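2-methyl-aconitate isomerase (Shewanella oneidensis, PDB 5K87) catalyses the cis-trans isomerization of 2-methyl-aconitate in the 2-methylcitrate cycle that breaks down propionate, by base-catalysed proton abstraction and rotation about the C2-C3 bond. Local coordinates at residues A[12-17]-A[27-32]; A[180-185]-A[377-382]; A[309-314]-A[356-361]. The protein carries 1 engineered substitution. One frame throughout, in Å; residues are numbered along the deposited sequence. Where two conformers were deposited one is given.

Interaction 1 of 3, residues A[12-17]-A[27-32]; sequences IKVAAT and VFFRLQ
Phe29 brings the CD1-CE1 side of its ring obliquely against Val14 and Ala16, two residues that sit on the same face of strand 12-17. Its CE1 meets Ala16 CB at 3.7 Å and Val14 CG1 at 3.8 Å, while the neighbouring CD1 lies close to the backbone oxygen of Ala15. The side chain of Val14 runs across that of Phe29 at about a right angle, and the branch that reaches the ring is CG1, placed anti to the backbone N by a chi1 of -178°. Val27 CG1 touches Ala16 CB from the other strand, so the small methyl of Ala16 is shared between Val27 and Phe29. The two segments belong to the beta hairpin formed by strands 12-21 and 24-30, and the antiparallel pair Thr17 and Phe28 is hydrogen-bonded both ways: Thr17 N donates to Phe28 O at 3.0 Å, and Phe28 N donates to Thr17 O at 2.8 Å. Thr17 O also lies at the edge of the Phe28 ring, beside CD1, and Phe28 O receives a CA-H...O contact from Ala16. Beyond this pair the strands splay, their N-to-C directions 126° apart, and a water takes over the bridging: it donates to Ala15 O at 2.8 Å and accepts from Arg30 N at 2.9 Å. On the face bearing Thr17 and Phe28 the hairpin is covered by helix 113-122, where Thr17 rests on Phe119 and Phe28 on Ala115 and Val116, whereas Val27 and Phe29 pack against Ile53 and Leu49 of helix 43-53.

Interaction 2 of 3, residues A[180-185]-A[377-382]; sequences QIEFMN and VIKAIM
Ala380 O accepts the shortest polar bond of the contact, from Phe183 N at 2.7 Å. The same oxygen lies in the plane of the Phe183 ring at its edge, near CD1, and takes a CA-H...O contact from Glu182. Ala380 N returns a bond to Phe183 O, and Ile181 with Met382 forms a second hydrogen-bonded antiparallel pair. Beside these, Met382 CE reaches Phe183 CE1 at 3.9 Å, brought there by a bend at chi3 (74°), on the face packed against helix 324-334. On the other face Lys379 NZ forms a salt bridge with Glu182 OE2 at 3.0 Å, meeting it from above the carboxylate plane, while Glu182 OE1 is held by His153 NE2. Met184 runs alongside the lysine and sets CE 3.8 Å from Lys379 CE; Glu182 CG leans on Ile381 CG2. An alanine in place of Glu182 would probably leave Lys379 NZ and His153 without their shared carboxylate and uncover Ile381 CG2. With its two oxygens divided between lysine and histidine, the carboxylate ties strand 179-184 to both neighbours in the sheet, and the lysine's charge probably favours its ionised form.

Interaction 3 of 3, residues A[309-314]-A[356-361]; sequences LVRALS and GHPSGT
Gly356 O receives two donors from strand 308-314. Val310 N bonds it at 3.0 Å, and Arg311 NH1 approaches at 2.9 Å in a weak bond whose angle at the hydrogen is only 118°. The oxygen lies in the guanidinium plane, at its edge. Over one face of that group passes the peptide leading into Pro358: Pro358 N sits above its centre, and His357 C, 3.3 Å above the plane, is displaced toward the rim. The proline ring slides along the arginine chain in the opposite direction, with CG 3.8 Å from Arg311 NE. A bend at chi2 (58°) folds the arginine back over this ring. His357 meets the other strand through its backbone and CB, its CA making a CA-H...O contact with Val310 O. Gly356, with no side chain, lets Leu309 CD2 lie close to its CA.

The next shell fixes these groups. Arg311 NE donates to Glu240 O, and Tyr293 makes a cation-pi contact with Arg311 while its OH bonds His357 O. Gly360 N bonds His357 O across the turn at 3.2 Å, and His357 N bonds Gly360 O in return at 2.8 Å. Gly360 O lies over the centre of the imidazole face, and Ser359 N donates to His357 ND1 at 3.1 Å.

Leu309 and Gly356 form a parallel bridge, after which a type I turn from His357 to Gly360 reverses the chain into antiparallel strand 360-371. This beta hairpin of the PrpF fold, in the diaminopimelate epimerase clan, lies beside strand 308-314, which ends at substrate-binding Ser314, its OG hydrogen-bonded to NZ of substrate-binding Lys283.

In the fold
The three contacts are separate, with nearest atoms about 11 Å apart between interactions 1 and 2, 15 Å between 1 and 3, and 9 Å between 2 and 3. Strand 374-391 relates them: it pairs with strand 12-21 of interaction 1, with strand 179-184 in interaction 2, and with strand 360-371, which leaves the turn of interaction 3. Interactions 1 and 3 lie on opposite sides of the chain's centre. The side chains of Phe183, Pro358 and Phe28 lie about 7, 8 and 10 Å from the bound malonate. That of Phe28 is about 8 Å from the side chain of Cys109, the inferred proton donor/acceptor, and that of Met382 about 5 Å from substrate-binding Gly324, while 309-314 contributes Ser314 to the substrate-binding site.

Interaction 1 of 3, residues A[12-17]-A[27-32]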
loop_
_atom_site.group_PDB
_atom_site.type_symbol
_atom_site.label_atom_id
_atom_site.label_comp_id
_atom_site.label_asym_id
_atom_site.label_seq_id
_atom_site.Cartn_x
_atom_site.Cartn_y
_atom_site.Cartn_z
ATOM N N ILE A 12 -1.189 -20.051 -11.135
ATOM C CA ILE A 12 -0.690 -21.014 -10.161
ATOM C C ILE A 12 -0.930 -20.492 -8.746
ATOM O O ILE A 12 -1.100 -19.287 -8.534
ATOM C CB ILE A 12 0.802 -21.343 -10.376
ATOM C CG1 ILE A 12 1.678 -20.111 -10.149
ATOM C CG2 ILE A 12 1.019 -21.907 -11.769
ATOM C CD1 ILE A 12 3.109 -20.436 -9.771
ATOM N N LYS A 13 -0.967 -21.418 -7.795
ATOM C CA LYS A 13 -1.138 -21.105 -6.384
ATOM C C LYS A 13 0.121 -21.513 -5.633
ATOM O O LYS A 13 0.655 -22.605 -5.853
ATOM C CB LYS A 13 -2.337 -21.855 -5.800
ATOM C CG LYS A 13 -3.662 -21.538 -6.465
ATOM C CD LYS A 13 -4.811 -22.292 -5.792
ATOM C CE LYS A 13 -6.128 -22.048 -6.514
ATOM N N VAL A 14 0.605 -20.627 -4.770
ATOM C CA VAL A 14 1.781 -20.898 -3.953
ATOM C C VAL A 14 1.422 -20.617 -2.499
ATOM O O VAL A 14 0.944 -19.536 -2.175
ATOM C CB VAL A 14 2.976 -20.022 -4.384
ATOM C CG1 VAL A 14 4.216 -20.356 -3.543
ATOM C CG2 VAL A 14 3.267 -20.191 -5.874
ATOM N N ALA A 15 1.628 -21.597 -1.629
ATOM C CA ALA A 15 1.361 -21.395 -0.210
ATOM C C ALA A 15 2.223 -20.258 0.337
ATOM O O ALA A 15 3.435 -20.223 0.090
ATOM C CB ALA A 15 1.620 -22.676 0.569
ATOM N N ALA A 16 1.600 -19.335 1.064
ATOM C CA ALA A 16 2.297 -18.169 1.573
ATOM C C ALA A 16 1.565 -17.572 2.755
ATOM O O ALA A 16 0.364 -17.815 2.964
ATOM C CB ALA A 16 2.458 -17.127 0.467
ATOM N N THR A 17 2.293 -16.766 3.521
ATOM C CA THR A 17 1.707 -16.047 4.638
ATOM C C THR A 17 2.117 -14.585 4.533
ATOM O O THR A 17 3.305 -14.276 4.374
ATOM C CB THR A 17 2.200 -16.612 5.972
ATOM O OG1 THR A 17 1.935 -18.019 6.018
ATOM C CG2 THR A 17 1.484 -15.945 7.121
ATOM N N VAL A 27 5.617 -10.822 2.323
ATOM C CA VAL A 27 5.080 -12.121 1.957
ATOM C C VAL A 27 6.139 -13.176 2.251
ATOM O O VAL A 27 7.281 -13.089 1.767
ATOM C CB VAL A 27 4.668 -12.176 0.469
ATOM C CG1 VAL A 27 4.026 -13.516 0.168
ATOM C CG2 VAL A 27 3.728 -11.028 0.118
ATOM N N PHE A 28 5.751 -14.162 3.058
ATOM C CA PHE A 28 6.636 -15.204 3.575
ATOM C C PHE A 28 6.343 -16.548 2.933
ATOM O O PHE A 28 5.175 -16.939 2.806
ATOM C CB PHE A 28 6.411 -15.364 5.079
ATOM C CG PHE A 28 6.964 -14.234 5.898
ATOM C CD1 PHE A 28 6.409 -12.972 5.817
ATOM C CD2 PHE A 28 8.036 -14.436 6.755
ATOM C CE1 PHE A 28 6.927 -11.920 6.557
ATOM C CE2 PHE A 28 8.554 -13.385 7.515
ATOM C CZ PHE A 28 8.000 -12.133 7.403
ATOM N N PHE A 29 7.398 -17.260 2.553
ATOM C CA PHE A 29 7.297 -18.582 1.951
ATOM C C PHE A 29 8.222 -19.557 2.653
ATOM O O PHE A 29 9.372 -19.219 2.982
ATOM C CB PHE A 29 7.768 -18.552 0.494
ATOM C CG PHE A 29 7.040 -17.575 -0.385
ATOM C CD1 PHE A 29 5.922 -17.964 -1.101
ATOM C CD2 PHE A 29 7.500 -16.276 -0.519
ATOM C CE1 PHE A 29 5.269 -17.063 -1.927
ATOM C CE2 PHE A 29 6.846 -15.375 -1.341
ATOM C CZ PHE A 29 5.734 -15.773 -2.046
ATOM N N ARG A 30 7.749 -20.786 2.836
ATOM C CA ARG A 30 8.640 -21.903 3.110
ATOM C C ARG A 30 9.258 -22.304 1.795
ATOM O O ARG A 30 8.554 -22.400 0.783
ATOM C CB ARG A 30 7.861 -23.124 3.582
ATOM C CG ARG A 30 7.359 -23.137 4.996
ATOM C CD ARG A 30 7.046 -24.587 5.429
ATOM N NE ARG A 30 6.171 -25.253 4.466
ATOM C CZ ARG A 30 5.681 -26.481 4.602
ATOM N NH1 ARG A 30 5.976 -27.202 5.677
ATOM N NH2 ARG A 30 4.892 -26.982 3.660
ATOM N N LEU A 31 10.556 -22.567 1.804
ATOM C CA LEU A 31 11.265 -22.967 0.598
ATOM C C LEU A 31 10.569 -24.117 -0.131
ATOM O O LEU A 31 10.371 -24.066 -1.343
ATOM C CB LEU A 31 12.697 -23.355 0.953
ATOM C CG LEU A 31 13.564 -23.880 -0.189
ATOM C CD1 LEU A 31 13.800 -22.791 -1.226
ATOM C CD2 LEU A 31 14.885 -24.389 0.355
ATOM N N GLN A 32 10.171 -25.136 0.618
ATOM C CA GLN A 32 9.562 -26.320 0.011
ATOM C C GLN A 32 8.200 -26.068 -0.644
ATOM O O GLN A 32 7.720 -26.897 -1.421
ATOM C CB GLN A 32 9.458 -27.464 1.022
ATOM C CG GLN A 32 8.396 -27.249 2.078
ATOM C CD GLN A 32 8.529 -28.201 3.247
ATOM O OE1 GLN A 32 7.969 -29.295 3.235
ATOM N NE2 GLN A 32 9.268 -27.783 4.270
HETATM O O HOH W 1 4.888 -21.039 2.305
#

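Interaction 2 of 3, residues A[180-185]-A[377-382]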
loop_
_atom_site.group_PDB
_atom_site.type_symbol
_atom_site.label_atom_id
_atom_site.label_comp_id
_atom_site.label_asym_id
_atom_site.label_seq_id
_atom_site.Cartn_x
_atom_site.Cartn_y
_atom_site.Cartn_z
ATOM N N GLN A 180 11.435 -9.942 21.551
ATOM C CA GLN A 180 12.780 -9.412 21.678
ATOM C C GLN A 180 13.704 -10.057 20.650
ATOM O O GLN A 180 13.705 -11.283 20.468
ATOM C CB GLN A 180 13.272 -9.609 23.114
ATOM C CG GLN A 180 12.353 -8.917 24.117
ATOM C CD GLN A 180 12.772 -9.096 25.556
ATOM O OE1 GLN A 180 13.577 -9.970 25.877
ATOM N NE2 GLN A 180 12.220 -8.266 26.437
ATOM N N ILE A 181 14.482 -9.210 19.978
ATOM C CA ILE A 181 15.400 -9.641 18.929
ATOM C C ILE A 181 16.836 -9.323 19.320
ATOM O O ILE A 181 17.087 -8.308 19.964
ATOM C CB ILE A 181 15.099 -8.910 17.606
ATOM C CG1 ILE A 181 13.618 -9.027 17.261
ATOM C CG2 ILE A 181 15.959 -9.460 16.477
ATOM C CD1 ILE A 181 13.169 -10.436 17.048
ATOM N N GLU A 182 17.775 -10.186 18.937
ATOM C CA GLU A 182 19.186 -9.940 19.230
ATOM C C GLU A 182 20.043 -10.224 18.012
ATOM O O GLU A 182 20.120 -11.370 17.547
ATOM C CB GLU A 182 19.665 -10.841 20.361
ATOM C CG GLU A 182 18.815 -10.751 21.607
ATOM C CD GLU A 182 19.294 -11.665 22.701
ATOM O OE1 GLU A 182 18.590 -11.776 23.724
ATOM O OE2 GLU A 182 20.379 -12.264 22.538
ATOM N N PHE A 183 20.720 -9.186 17.532
ATOM C CA PHE A 183 21.589 -9.286 16.377
ATOM C C PHE A 183 22.988 -9.558 16.902
ATOM O O PHE A 183 23.650 -8.651 17.433
ATOM C CB PHE A 183 21.563 -7.976 15.592
ATOM C CG PHE A 183 20.209 -7.642 15.006
ATOM C CD1 PHE A 183 19.187 -7.143 15.806
ATOM C CD2 PHE A 183 19.969 -7.801 13.649
ATOM C CE1 PHE A 183 17.944 -6.821 15.253
ATOM C CE2 PHE A 183 18.731 -7.488 13.096
ATOM C CZ PHE A 183 17.720 -6.997 13.895
ATOM N N MET A 184 23.440 -10.802 16.781
ATOM C CA MET A 184 24.739 -11.191 17.326
ATOM C C MET A 184 25.880 -10.724 16.433
ATOM O O MET A 184 25.787 -10.786 15.204
ATOM C CB MET A 184 24.811 -12.708 17.477
ATOM C CG MET A 184 23.697 -13.308 18.313
ATOM S SD MET A 184 23.544 -12.615 19.971
ATOM C CE MET A 184 25.132 -13.048 20.675
ATOM N N ASN A 185 26.958 -10.254 17.064
ATOM C CA ASN A 185 28.190 -9.890 16.355
ATOM C C ASN A 185 27.916 -9.110 15.062
ATOM O O ASN A 185 28.299 -9.546 13.976
ATOM C CB ASN A 185 29.004 -11.158 16.064
ATOM C CG ASN A 185 30.354 -10.867 15.432
ATOM O OD1 ASN A 185 31.006 -9.874 15.755
ATOM N ND2 ASN A 185 30.776 -11.734 14.513
ATOM N N VAL A 377 31.672 -5.417 19.181
ATOM C CA VAL A 377 30.272 -5.339 19.570
ATOM C C VAL A 377 29.677 -6.734 19.606
ATOM O O VAL A 377 29.555 -7.409 18.584
ATOM C CB VAL A 377 29.458 -4.413 18.657
ATOM C CG1 VAL A 377 27.995 -4.424 19.074
ATOM C CG2 VAL A 377 30.014 -3.000 18.729
ATOM N N ILE A 378 29.329 -7.169 20.803
ATOM C CA ILE A 378 28.875 -8.527 21.030
ATOM C C ILE A 378 27.492 -8.773 20.426
ATOM O O ILE A 378 27.242 -9.819 19.820
ATOM C CB ILE A 378 28.855 -8.825 22.539
ATOM C CG1 ILE A 378 30.281 -8.768 23.099
ATOM C CG2 ILE A 378 28.218 -10.177 22.817
ATOM C CD1 ILE A 378 30.364 -8.941 24.596
ATOM N N LYS A 379 26.603 -7.806 20.603
ATOM C CA LYS A 379 25.239 -7.931 20.113
ATOM C C LYS A 379 24.554 -6.583 20.157
ATOM O O LYS A 379 24.971 -5.673 20.889
ATOM C CB LYS A 379 24.443 -8.938 20.948
ATOM C CG LYS A 379 24.226 -8.502 22.383
ATOM C CD LYS A 379 23.189 -9.368 23.095
ATOM C CE LYS A 379 23.720 -10.755 23.400
ATOM N NZ LYS A 379 22.745 -11.555 24.204
ATOM N N ALA A 380 23.510 -6.458 19.347
ATOM C CA ALA A 380 22.591 -5.335 19.421
ATOM C C ALA A 380 21.194 -5.891 19.634
ATOM O O ALA A 380 20.827 -6.914 19.047
ATOM C CB ALA A 380 22.647 -4.512 18.158
ATOM N N ILE A 381 20.415 -5.236 20.482
ATOM C CA ILE A 381 19.104 -5.758 20.848
ATOM C C ILE A 381 18.019 -4.708 20.706
ATOM O O ILE A 381 18.264 -3.506 20.865
ATOM C CB ILE A 381 19.096 -6.295 22.293
ATOM C CG1 ILE A 381 19.214 -5.155 23.295
ATOM C CG2 ILE A 381 20.223 -7.298 22.506
ATOM C CD1 ILE A 381 18.980 -5.580 24.724
ATOM N N MET A 382 16.817 -5.163 20.363
ATOM C CA MET A 382 15.653 -4.296 20.348
ATOM C C MET A 382 14.420 -5.181 20.460
ATOM O O MET A 382 14.502 -6.394 20.292
ATOM C CB MET A 382 15.609 -3.470 19.061
ATOM C CG MET A 382 15.365 -4.308 17.821
ATOM S SD MET A 382 15.421 -3.409 16.258
ATOM C CE MET A 382 17.179 -3.139 16.116
HETATM O O HOH W 2 30.264 -7.124 16.045
#

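Interaction 3 of 3, residues A[309-314]-A[356-361]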
loop_
_atom_site.group_PDB
_atom_site.type_symbol
_atom_site.label_atom_id
_atom_site.label_comp_id
_atom_site.label_asym_id
_atom_site.label_seq_id
_atom_site.Cartn_x
_atom_site.Cartn_y
_atom_site.Cartn_z
ATOM N N LEU A 309 18.165 12.210 17.409
ATOM C CA LEU A 309 17.231 12.053 16.300
ATOM C C LEU A 309 17.948 11.379 15.150
ATOM O O LEU A 309 19.099 11.707 14.849
ATOM C CB LEU A 309 16.754 13.418 15.827
ATOM C CG LEU A 309 16.101 14.271 16.908
ATOM C CD1 LEU A 309 15.599 15.562 16.298
ATOM C CD2 LEU A 309 14.980 13.530 17.613
ATOM N N VAL A 310 17.272 10.430 14.499
ATOM C CA VAL A 310 17.798 9.834 13.279
ATOM C C VAL A 310 16.690 9.680 12.256
ATOM O O VAL A 310 15.608 9.174 12.567
ATOM C CB VAL A 310 18.439 8.445 13.511
ATOM C CG1 VAL A 310 19.154 7.991 12.239
ATOM C CG2 VAL A 310 19.412 8.457 14.695
ATOM N N ARG A 311 16.971 10.127 11.038
ATOM C CA ARG A 311 16.094 9.921 9.890
ATOM C C ARG A 311 16.897 9.130 8.875
ATOM O O ARG A 311 18.082 9.396 8.689
ATOM C CB ARG A 311 15.699 11.264 9.292
ATOM C CG ARG A 311 14.342 11.775 9.732
ATOM C CD ARG A 311 14.197 11.926 11.234
ATOM N NE ARG A 311 12.947 12.612 11.537
ATOM C CZ ARG A 311 12.383 12.669 12.740
ATOM N NH1 ARG A 311 12.954 12.096 13.791
ATOM N NH2 ARG A 311 11.247 13.322 12.889
ATOM N N ALA A 312 16.282 8.160 8.207
ATOM C CA ALA A 312 17.010 7.382 7.212
ATOM C C ALA A 312 16.236 7.294 5.915
ATOM O O ALA A 312 15.005 7.390 5.907
ATOM C CB ALA A 312 17.306 5.990 7.732
ATOM N N LEU A 313 16.957 7.113 4.816
ATOM C CA LEU A 313 16.327 6.837 3.533
ATOM C C LEU A 313 16.432 5.367 3.203
ATOM O O LEU A 313 17.388 4.698 3.591
ATOM C CB LEU A 313 16.981 7.651 2.407
ATOM C CG LEU A 313 16.538 9.106 2.288
ATOM C CD1 LEU A 313 17.253 9.973 3.317
ATOM C CD2 LEU A 313 16.785 9.622 0.872
ATOM N N SER A 314 15.436 4.866 2.487
ATOM C CA SER A 314 15.508 3.516 1.952
ATOM C C SER A 314 14.947 3.535 0.549
ATOM O O SER A 314 13.857 4.054 0.318
ATOM C CB SER A 314 14.737 2.532 2.827
ATOM O OG SER A 314 14.992 1.194 2.424
ATOM N N GLY A 356 14.761 9.240 18.082
ATOM C CA GLY A 356 13.521 9.684 17.490
ATOM C C GLY A 356 13.571 9.618 15.977
ATOM O O GLY A 356 14.451 10.200 15.345
ATOM N N HIS A 357 12.598 8.908 15.412
ATOM C CA HIS A 357 12.416 8.781 13.971
ATOM C C HIS A 357 11.049 9.398 13.603
ATOM O O HIS A 357 10.346 9.901 14.479
ATOM C CB HIS A 357 12.548 7.306 13.553
ATOM C CG HIS A 357 11.612 6.377 14.255
ATOM N ND1 HIS A 357 10.260 6.314 13.975
ATOM C CD2 HIS A 357 11.846 5.442 15.208
ATOM C CE1 HIS A 357 9.706 5.385 14.735
ATOM N NE2 HIS A 357 10.643 4.841 15.490
ATOM N N PRO A 358 10.668 9.413 12.312
ATOM C CA PRO A 358 9.428 10.136 11.995
ATOM C C PRO A 358 8.170 9.633 12.694
ATOM O O PRO A 358 7.266 10.432 12.917
ATOM C CB PRO A 358 9.326 9.977 10.476
ATOM C CG PRO A 358 10.748 9.953 10.045
ATOM C CD PRO A 358 11.418 9.089 11.087
ATOM N N SER A 359 8.116 8.356 13.054
ATOM C CA SER A 359 6.910 7.800 13.668
ATOM C C SER A 359 6.934 7.759 15.196
ATOM O O SER A 359 5.973 7.288 15.805
ATOM C CB SER A 359 6.635 6.388 13.132
ATOM O OG SER A 359 6.197 6.430 11.785
ATOM N N GLY A 360 8.012 8.242 15.812
ATOM C CA GLY A 360 8.145 8.160 17.258
ATOM C C GLY A 360 9.539 7.733 17.653
ATOM O O GLY A 360 10.522 8.221 17.094
ATOM N N THR A 361 9.644 6.823 18.610
ATOM C CA THR A 361 10.961 6.483 19.136
ATOM C C THR A 361 11.237 4.987 19.058
ATOM O O THR A 361 10.318 4.184 18.907
ATOM C CB THR A 361 11.150 6.965 20.589
ATOM O OG1 THR A 361 10.406 6.123 21.472
ATOM C CG2 THR A 361 10.682 8.400 20.749
#